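Local coordinates for protein beta-lactamase Rm3 (Uncultured bacterium, PDB 5IQK) that hydrolyses the amide bond of beta-lactam antibiotics as a zinc-dependent metallo-beta-lactamase of subclass B3, at residues Leu44-Leu49 with Met175-Ser180; His150-His155 with Gly159-Trp164; Thr210-Pro215 with Ala252-Ala257. One frame throughout, in Å; residues are numbered along the deposited sequence.

Contact 1. Residues Leu44-Leu49 with Met175-Ser180; sequences LIDGGL and MVYADS
Ile-45 and Tyr-177 meet because in each the touching group is swung to the side remote from its own backbone N: CG2 of Ile-45 stands anti to that nitrogen, and CG of Tyr-177 does the same (chi1 -171°). The side chains run antiparallel to each other, with the gamma methyl over the middle of the phenol ring. CG2 of Ile-45 lies 3.6 Å from the Tyr-177 ring centroid and only 4° off the ring normal. Its separations from the six ring carbons are accordingly almost equal, Ile-45 CG2 being 3.8 Å from Tyr-177 CD2 and 3.9 Å from Tyr-177 CZ, the signature of a centred CH-pi contact.

Segment 44-49 leaves strand 42-45 of the seven-stranded sheet, while Tyr-177 belongs to strand 171-178 of the five-stranded one. The contact therefore bridges the interface between the two sheets of the alpha-beta/beta-alpha sandwich of this superfamily. The CA atoms of Ile-45 and Tyr-177 remain 8.3 Å apart, so side chains alone span the gap. Trp-164, on the strand beside Tyr-177, packs against both of them.

At the far end of the ring the interaction turns polar. Tyr-177 OH donates to Asp-46 OD2 over 2.7 Å, reaching the oxygen on its anti side and 27° out of the carboxylate plane. The acceptor sits at the ring edge, near the ring plane, but the carboxylate itself is turned almost perpendicular to the phenol. Ser-76 OG also bonds Asp-46 OD2, so the same buried oxygen has two hydroxyl partners. The Asp-46 side chain is about 7 Å from a bound zinc ion, and two residues beyond Tyr-177, Asp-179 OD1 is hydrogen-bonded to ND1 of the zinc ligand His-77.

Contact 2. Residues His150-His155 with Gly159-Trp164; sequences HATPGH and GLSWTW. With ZN (zinc ion), chain C.
His-150 and Thr-163 join through their side chains at the edge of the imidazole: NE2 of His-150 and OG1 of Thr-163 are 2.8 Å apart, with the hydroxyl oxygen in the ring plane. The side chains cross at about a right angle. Thr-163 OG1 lies between its own backbone N and carbonyl carbon (chi1 59°), where it faces the imidazole, while Thr-163 CG2 sits out of the ring plane, 3.5 Å from His-150 NE2. A second polar pair, Thr-152 OG1 with Ser-161 OG at 2.8 Å, lies closer to the turn; Ser-161 OG is gripped again by the backbone N of Asp-179.

Behind these side chains is an antiparallel backbone ladder. His-150 and Ser-161 form a hydrogen-bonded pair, in which Ser-161 N to His-150 O is nearly straight (178°). Ala-151 and Leu-160 follow as a non-hydrogen-bonded pair, and Thr-152 N then reaches Gly-159 O over 2.8 Å from above the carbonyl plane.

Past the ladder the chain turns to His-155, whose NE2 binds the zinc ion at 2.0 Å while Asn-182 O holds its ND1. With His-77 and His-79 completing the protein ligands, this beta hairpin delivers the third histidine of the three-histidine zinc site typical of subclass B3 enzymes.

Contact 3. Residues Thr210-Pro215 with Ala252-Ala257; sequences TLEKLP and AYVAAA
Leu-211 and Val-254 join helix 200-212 to the long helix 249-269, two helices packed against the five-stranded sheet in one outer layer of the metallo-beta-lactamase sandwich. The backbones approach to 6.0 Å between the CA atoms of Glu-212 and Val-254.

Apolar contact does most of the work. Val-254 points toward the other helix, and its CG2, anti to the carbonyl carbon, fits alongside Leu-211, 3.6 Å from that residue's CB. The same methyl lies 3.9 Å from CB of Glu-212, so one branch of the valine serves two successive residues. Leu-211 meets a second partner through CD1, which comes to the edge of the Tyr-253 ring, close to its plane, at 4.2 Å from CE2 of Tyr-253. The leucine and tyrosine side chains run obliquely to each other, and both also pack on Ala-178 of the sheet.

The polar ends find their partners beyond the two segments. Tyr-253 OH is hydrogen-bonded to the carbonyl oxygen of Asp-179, tying helix 249-269 to the loop after strand 171-178. Glu-212 OE1 forms a salt bridge with NH2 of Arg-258, one turn further along helix 249-269. The glutamate crosses Val-254 at about a right angle on its way there, and its OE1 passes 3.9 Å from Val-254 CG1.

In the fold
The five-stranded sheet connects all three sites. Strands 160-168 and 171-178 are antiparallel neighbours in it, so contacts 1 and 2, with centres about 10 Å apart, share backbone hydrogen bonds: Tyr-177 N meets Trp-162 O at 2.8 Å. Contact 1 faces the other sheet, whereas contact 3 lies in the helical layer on the outer side, its centre about 16 Å from that of contact 1 and about 11 Å from that of contact 2. Along the chain, both segments of contact 2 fall between those of contact 1, and contact 3 follows them. Leu-214 packs on His-150 and Thr-163. Contact 2 thus carries a zinc ligand, contact 1 lies close to the site, and contact 3 backs the sheet from the helical side.

Contact 1. Residues Leu44-Leu49 with Met175-Ser180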
# COMPACT_ATOMS: atom_id res chain seq x y z
N LEU A 44 10.13 4.81 2.10
CA LEU A 44 8.76 5.32 2.18
C LEU A 44 7.88 4.43 1.33
O LEU A 44 8.24 4.11 0.21
CB LEU A 44 8.68 6.77 1.71
CG LEU A 44 7.32 7.46 1.75
CD1 LEU A 44 6.82 7.51 3.17
CD2 LEU A 44 7.42 8.86 1.16
N ILE A 45 6.76 4.00 1.90
CA ILE A 45 5.83 3.14 1.18
C ILE A 45 4.54 3.88 0.86
O ILE A 45 3.84 4.33 1.77
CB ILE A 45 5.52 1.86 1.98
CG1 ILE A 45 6.82 1.18 2.41
CG2 ILE A 45 4.67 0.89 1.15
CD1 ILE A 45 6.60 -0.11 3.16
N ASP A 46 4.28 3.98 -0.44
CA ASP A 46 3.09 4.59 -1.05
C ASP A 46 3.03 6.11 -0.90
O ASP A 46 3.67 6.70 -0.01
CB ASP A 46 1.82 3.95 -0.50
CG ASP A 46 1.31 2.82 -1.39
OD1 ASP A 46 1.87 2.64 -2.49
OD2 ASP A 46 0.33 2.16 -1.00
N GLY A 47 2.29 6.74 -1.81
CA GLY A 47 2.30 8.18 -1.96
C GLY A 47 0.94 8.85 -1.95
O GLY A 47 0.84 10.07 -2.11
N GLY A 48 -0.12 8.07 -1.74
CA GLY A 48 -1.46 8.62 -1.64
C GLY A 48 -1.91 9.26 -2.94
O GLY A 48 -1.35 8.97 -4.00
N LEU A 49 -2.93 10.10 -2.85
CA LEU A 49 -3.41 10.92 -3.97
C LEU A 49 -2.38 12.00 -4.28
O LEU A 49 -1.49 12.25 -3.47
CB LEU A 49 -4.76 11.56 -3.62
CG LEU A 49 -5.94 10.61 -3.47
CD1 LEU A 49 -7.05 11.27 -2.62
CD2 LEU A 49 -6.52 10.21 -4.84
N MET A 175 6.89 -7.20 9.87
CA MET A 175 6.00 -6.14 9.41
C MET A 175 5.47 -6.49 8.04
O MET A 175 6.18 -7.06 7.20
CB MET A 175 6.72 -4.80 9.35
CG MET A 175 7.65 -4.55 10.53
SD MET A 175 6.81 -4.47 12.12
CE MET A 175 6.07 -2.84 12.01
N VAL A 176 4.22 -6.14 7.80
CA VAL A 176 3.59 -6.41 6.52
C VAL A 176 2.83 -5.18 6.07
O VAL A 176 2.01 -4.65 6.81
CB VAL A 176 2.61 -7.61 6.60
CG1 VAL A 176 1.92 -7.82 5.24
CG2 VAL A 176 3.35 -8.89 7.02
N TYR A 177 3.11 -4.73 4.84
CA TYR A 177 2.29 -3.72 4.18
C TYR A 177 1.52 -4.47 3.11
O TYR A 177 2.11 -4.89 2.11
CB TYR A 177 3.15 -2.61 3.57
CG TYR A 177 2.35 -1.42 3.05
CD1 TYR A 177 2.16 -0.29 3.83
CD2 TYR A 177 1.77 -1.44 1.78
CE1 TYR A 177 1.43 0.80 3.36
CE2 TYR A 177 1.03 -0.37 1.30
CZ TYR A 177 0.87 0.75 2.10
OH TYR A 177 0.15 1.82 1.63
N ALA A 178 0.22 -4.68 3.33
CA ALA A 178 -0.58 -5.48 2.41
C ALA A 178 -1.30 -4.60 1.42
O ALA A 178 -1.97 -3.64 1.78
CB ALA A 178 -1.58 -6.34 3.17
N ASP A 179 -1.15 -4.94 0.15
CA ASP A 179 -1.87 -4.23 -0.88
C ASP A 179 -3.37 -4.50 -0.77
O ASP A 179 -3.79 -5.49 -0.17
CB ASP A 179 -1.37 -4.61 -2.27
CG ASP A 179 -1.86 -3.65 -3.34
OD1 ASP A 179 -2.26 -2.51 -2.97
OD2 ASP A 179 -1.87 -4.03 -4.52
N SER A 180 -4.16 -3.62 -1.36
CA SER A 180 -5.59 -3.89 -1.57
C SER A 180 -5.78 -5.20 -2.29
O SER A 180 -5.09 -5.46 -3.27
CB SER A 180 -6.22 -2.77 -2.40
OG SER A 180 -6.07 -1.52 -1.76

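Contact 2. Residues His150-His155 with Gly159-Trp164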
# COMPACT_ATOMS: atom_id res chain seq x y z
N HIS A 150 6.26 -8.99 -2.56
CA HIS A 150 5.44 -10.17 -2.80
C HIS A 150 4.35 -9.81 -3.78
O HIS A 150 3.53 -8.94 -3.51
CB HIS A 150 4.83 -10.69 -1.50
CG HIS A 150 5.84 -10.97 -0.43
ND1 HIS A 150 6.43 -12.20 -0.25
CD2 HIS A 150 6.39 -10.15 0.50
CE1 HIS A 150 7.28 -12.14 0.75
NE2 HIS A 150 7.28 -10.91 1.23
N ALA A 151 4.34 -10.48 -4.93
CA ALA A 151 3.30 -10.20 -5.92
C ALA A 151 1.92 -10.54 -5.35
O ALA A 151 1.69 -11.69 -4.96
CB ALA A 151 3.55 -10.98 -7.21
N THR A 152 1.03 -9.55 -5.28
CA THR A 152 -0.34 -9.79 -4.81
C THR A 152 -1.39 -9.07 -5.68
O THR A 152 -2.12 -8.20 -5.22
CB THR A 152 -0.53 -9.36 -3.32
OG1 THR A 152 -0.21 -7.97 -3.14
CG2 THR A 152 0.33 -10.22 -2.40
N PRO A 153 -1.48 -9.48 -6.94
CA PRO A 153 -2.46 -8.88 -7.86
C PRO A 153 -3.89 -9.36 -7.60
O PRO A 153 -4.14 -10.24 -6.76
CB PRO A 153 -1.97 -9.36 -9.23
CG PRO A 153 -1.35 -10.68 -8.95
CD PRO A 153 -0.68 -10.53 -7.59
N GLY A 154 -4.83 -8.78 -8.35
CA GLY A 154 -6.23 -9.14 -8.25
C GLY A 154 -7.10 -7.90 -8.25
O GLY A 154 -7.96 -7.72 -9.12
N HIS A 155 -6.88 -7.03 -7.27
CA HIS A 155 -7.52 -5.72 -7.25
C HIS A 155 -7.01 -4.92 -8.44
O HIS A 155 -7.76 -4.13 -9.03
CB HIS A 155 -7.24 -5.03 -5.90
CG HIS A 155 -7.61 -3.58 -5.86
ND1 HIS A 155 -8.89 -3.15 -5.57
CD2 HIS A 155 -6.87 -2.46 -6.01
CE1 HIS A 155 -8.92 -1.83 -5.58
NE2 HIS A 155 -7.70 -1.39 -5.83
N GLY A 159 -0.62 -5.53 -8.39
CA GLY A 159 -0.55 -5.38 -6.95
C GLY A 159 0.69 -5.98 -6.31
O GLY A 159 1.12 -7.10 -6.66
N LEU A 160 1.28 -5.22 -5.39
CA LEU A 160 2.45 -5.67 -4.64
C LEU A 160 2.29 -5.47 -3.14
O LEU A 160 1.87 -4.41 -2.70
CB LEU A 160 3.69 -4.90 -5.08
CG LEU A 160 4.66 -5.35 -6.15
CD1 LEU A 160 5.84 -4.41 -6.05
CD2 LEU A 160 5.08 -6.80 -5.93
N SER A 161 2.70 -6.45 -2.34
CA SER A 161 2.76 -6.28 -0.89
C SER A 161 4.23 -6.38 -0.45
O SER A 161 5.05 -6.96 -1.16
CB SER A 161 1.90 -7.33 -0.19
OG SER A 161 0.53 -7.21 -0.58
N TRP A 162 4.54 -5.83 0.72
CA TRP A 162 5.92 -5.69 1.17
C TRP A 162 6.09 -6.20 2.59
O TRP A 162 5.24 -5.97 3.45
CB TRP A 162 6.36 -4.22 1.11
CG TRP A 162 6.42 -3.67 -0.28
CD1 TRP A 162 5.43 -3.03 -0.96
CD2 TRP A 162 7.55 -3.70 -1.16
NE1 TRP A 162 5.87 -2.66 -2.21
CE2 TRP A 162 7.17 -3.06 -2.35
CE3 TRP A 162 8.85 -4.21 -1.05
CZ2 TRP A 162 8.05 -2.92 -3.43
CZ3 TRP A 162 9.72 -4.06 -2.12
CH2 TRP A 162 9.31 -3.43 -3.29
N THR A 163 7.20 -6.89 2.85
CA THR A 163 7.53 -7.33 4.20
C THR A 163 8.93 -6.92 4.59
O THR A 163 9.82 -6.79 3.75
CB THR A 163 7.44 -8.86 4.37
OG1 THR A 163 8.35 -9.50 3.46
CG2 THR A 163 6.02 -9.35 4.14
N TRP A 164 9.11 -6.72 5.89
CA TRP A 164 10.40 -6.40 6.46
C TRP A 164 10.33 -6.66 7.95
O TRP A 164 9.26 -6.93 8.48
CB TRP A 164 10.78 -4.95 6.17
CG TRP A 164 9.89 -3.94 6.84
CD1 TRP A 164 10.15 -3.24 7.98
CD2 TRP A 164 8.58 -3.53 6.42
NE1 TRP A 164 9.11 -2.41 8.29
CE2 TRP A 164 8.12 -2.57 7.35
CE3 TRP A 164 7.75 -3.87 5.35
CZ2 TRP A 164 6.88 -1.96 7.25
CZ3 TRP A 164 6.51 -3.26 5.24
CH2 TRP A 164 6.09 -2.32 6.18
ZN ZN C . -6.78 0.44 -5.92
O HOH W 1 -7.27 0.07 -3.42
O HOH W 2 -7.61 1.83 -4.92

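Contact 3. Residues Thr210-Pro215 with Ala252-Ala257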
# COMPACT_ATOMS: atom_id res chain seq x y z
N THR A 210 -0.99 -16.29 -0.75
CA THR A 210 0.28 -15.65 -0.44
C THR A 210 0.21 -14.88 0.86
O THR A 210 1.05 -15.05 1.75
CB THR A 210 0.70 -14.69 -1.56
OG1 THR A 210 1.02 -15.43 -2.74
CG2 THR A 210 1.93 -13.88 -1.14
N LEU A 211 -0.80 -14.04 0.98
CA LEU A 211 -0.90 -13.16 2.12
C LEU A 211 -1.21 -13.92 3.40
O LEU A 211 -0.67 -13.59 4.47
CB LEU A 211 -1.94 -12.06 1.88
CG LEU A 211 -1.49 -10.89 1.00
CD1 LEU A 211 -2.68 -10.04 0.58
CD2 LEU A 211 -0.47 -10.03 1.75
N GLU A 212 -2.03 -14.96 3.31
CA GLU A 212 -2.49 -15.62 4.53
C GLU A 212 -1.41 -16.45 5.21
O GLU A 212 -1.53 -16.78 6.39
CB GLU A 212 -3.71 -16.51 4.25
CG GLU A 212 -3.37 -17.81 3.54
CD GLU A 212 -4.62 -18.58 3.13
OE1 GLU A 212 -5.72 -18.16 3.52
OE2 GLU A 212 -4.49 -19.60 2.41
N LYS A 213 -0.32 -16.75 4.51
CA LYS A 213 0.73 -17.52 5.15
C LYS A 213 2.03 -16.73 5.35
O LYS A 213 3.04 -17.31 5.75
CB LYS A 213 1.02 -18.81 4.38
CG LYS A 213 1.44 -18.66 2.94
CD LYS A 213 1.51 -20.02 2.26
CE LYS A 213 1.89 -19.91 0.79
NZ LYS A 213 3.19 -19.21 0.59
N LEU A 214 1.99 -15.43 5.11
CA LEU A 214 3.11 -14.56 5.47
C LEU A 214 3.29 -14.47 6.98
O LEU A 214 2.31 -14.33 7.71
CB LEU A 214 2.90 -13.14 4.94
CG LEU A 214 3.16 -12.76 3.49
CD1 LEU A 214 2.97 -11.27 3.35
CD2 LEU A 214 4.58 -13.14 3.11
N PRO A 215 4.56 -14.52 7.45
CA PRO A 215 4.84 -14.11 8.84
C PRO A 215 4.29 -12.71 9.03
O PRO A 215 4.57 -11.84 8.20
CB PRO A 215 6.36 -14.16 8.93
CG PRO A 215 6.77 -15.12 7.82
CD PRO A 215 5.78 -14.89 6.72
N ALA A 252 -6.87 -12.77 8.87
CA ALA A 252 -8.19 -12.14 8.97
C ALA A 252 -8.45 -11.23 7.78
O ALA A 252 -9.57 -11.12 7.30
CB ALA A 252 -8.31 -11.37 10.27
N TYR A 253 -7.40 -10.56 7.32
CA TYR A 253 -7.45 -9.68 6.16
C TYR A 253 -7.85 -10.46 4.92
O TYR A 253 -8.71 -10.03 4.13
CB TYR A 253 -6.09 -9.02 5.98
CG TYR A 253 -5.95 -8.00 4.87
CD1 TYR A 253 -6.55 -6.76 4.97
CD2 TYR A 253 -5.18 -8.27 3.74
CE1 TYR A 253 -6.39 -5.80 3.96
CE2 TYR A 253 -5.01 -7.33 2.73
CZ TYR A 253 -5.63 -6.10 2.85
OH TYR A 253 -5.46 -5.16 1.85
N VAL A 254 -7.23 -11.62 4.74
CA VAL A 254 -7.57 -12.48 3.60
C VAL A 254 -8.98 -13.05 3.74
O VAL A 254 -9.73 -13.10 2.76
CB VAL A 254 -6.57 -13.64 3.46
CG1 VAL A 254 -7.04 -14.63 2.38
CG2 VAL A 254 -5.18 -13.09 3.13
N ALA A 255 -9.35 -13.46 4.95
CA ALA A 255 -10.68 -14.00 5.17
C ALA A 255 -11.76 -13.00 4.77
O ALA A 255 -12.74 -13.37 4.11
CB ALA A 255 -10.85 -14.41 6.63
N ALA A 256 -11.57 -11.73 5.13
CA ALA A 256 -12.52 -10.67 4.79
C ALA A 256 -12.61 -10.43 3.28
O ALA A 256 -13.69 -10.20 2.73
CB ALA A 256 -12.16 -9.38 5.51
N ALA A 257 -11.46 -10.50 2.62
CA ALA A 257 -11.39 -10.30 1.18
C ALA A 257 -12.03 -11.47 0.44
O ALA A 257 -12.64 -11.28 -0.61
CB ALA A 257 -9.95 -10.13 0.75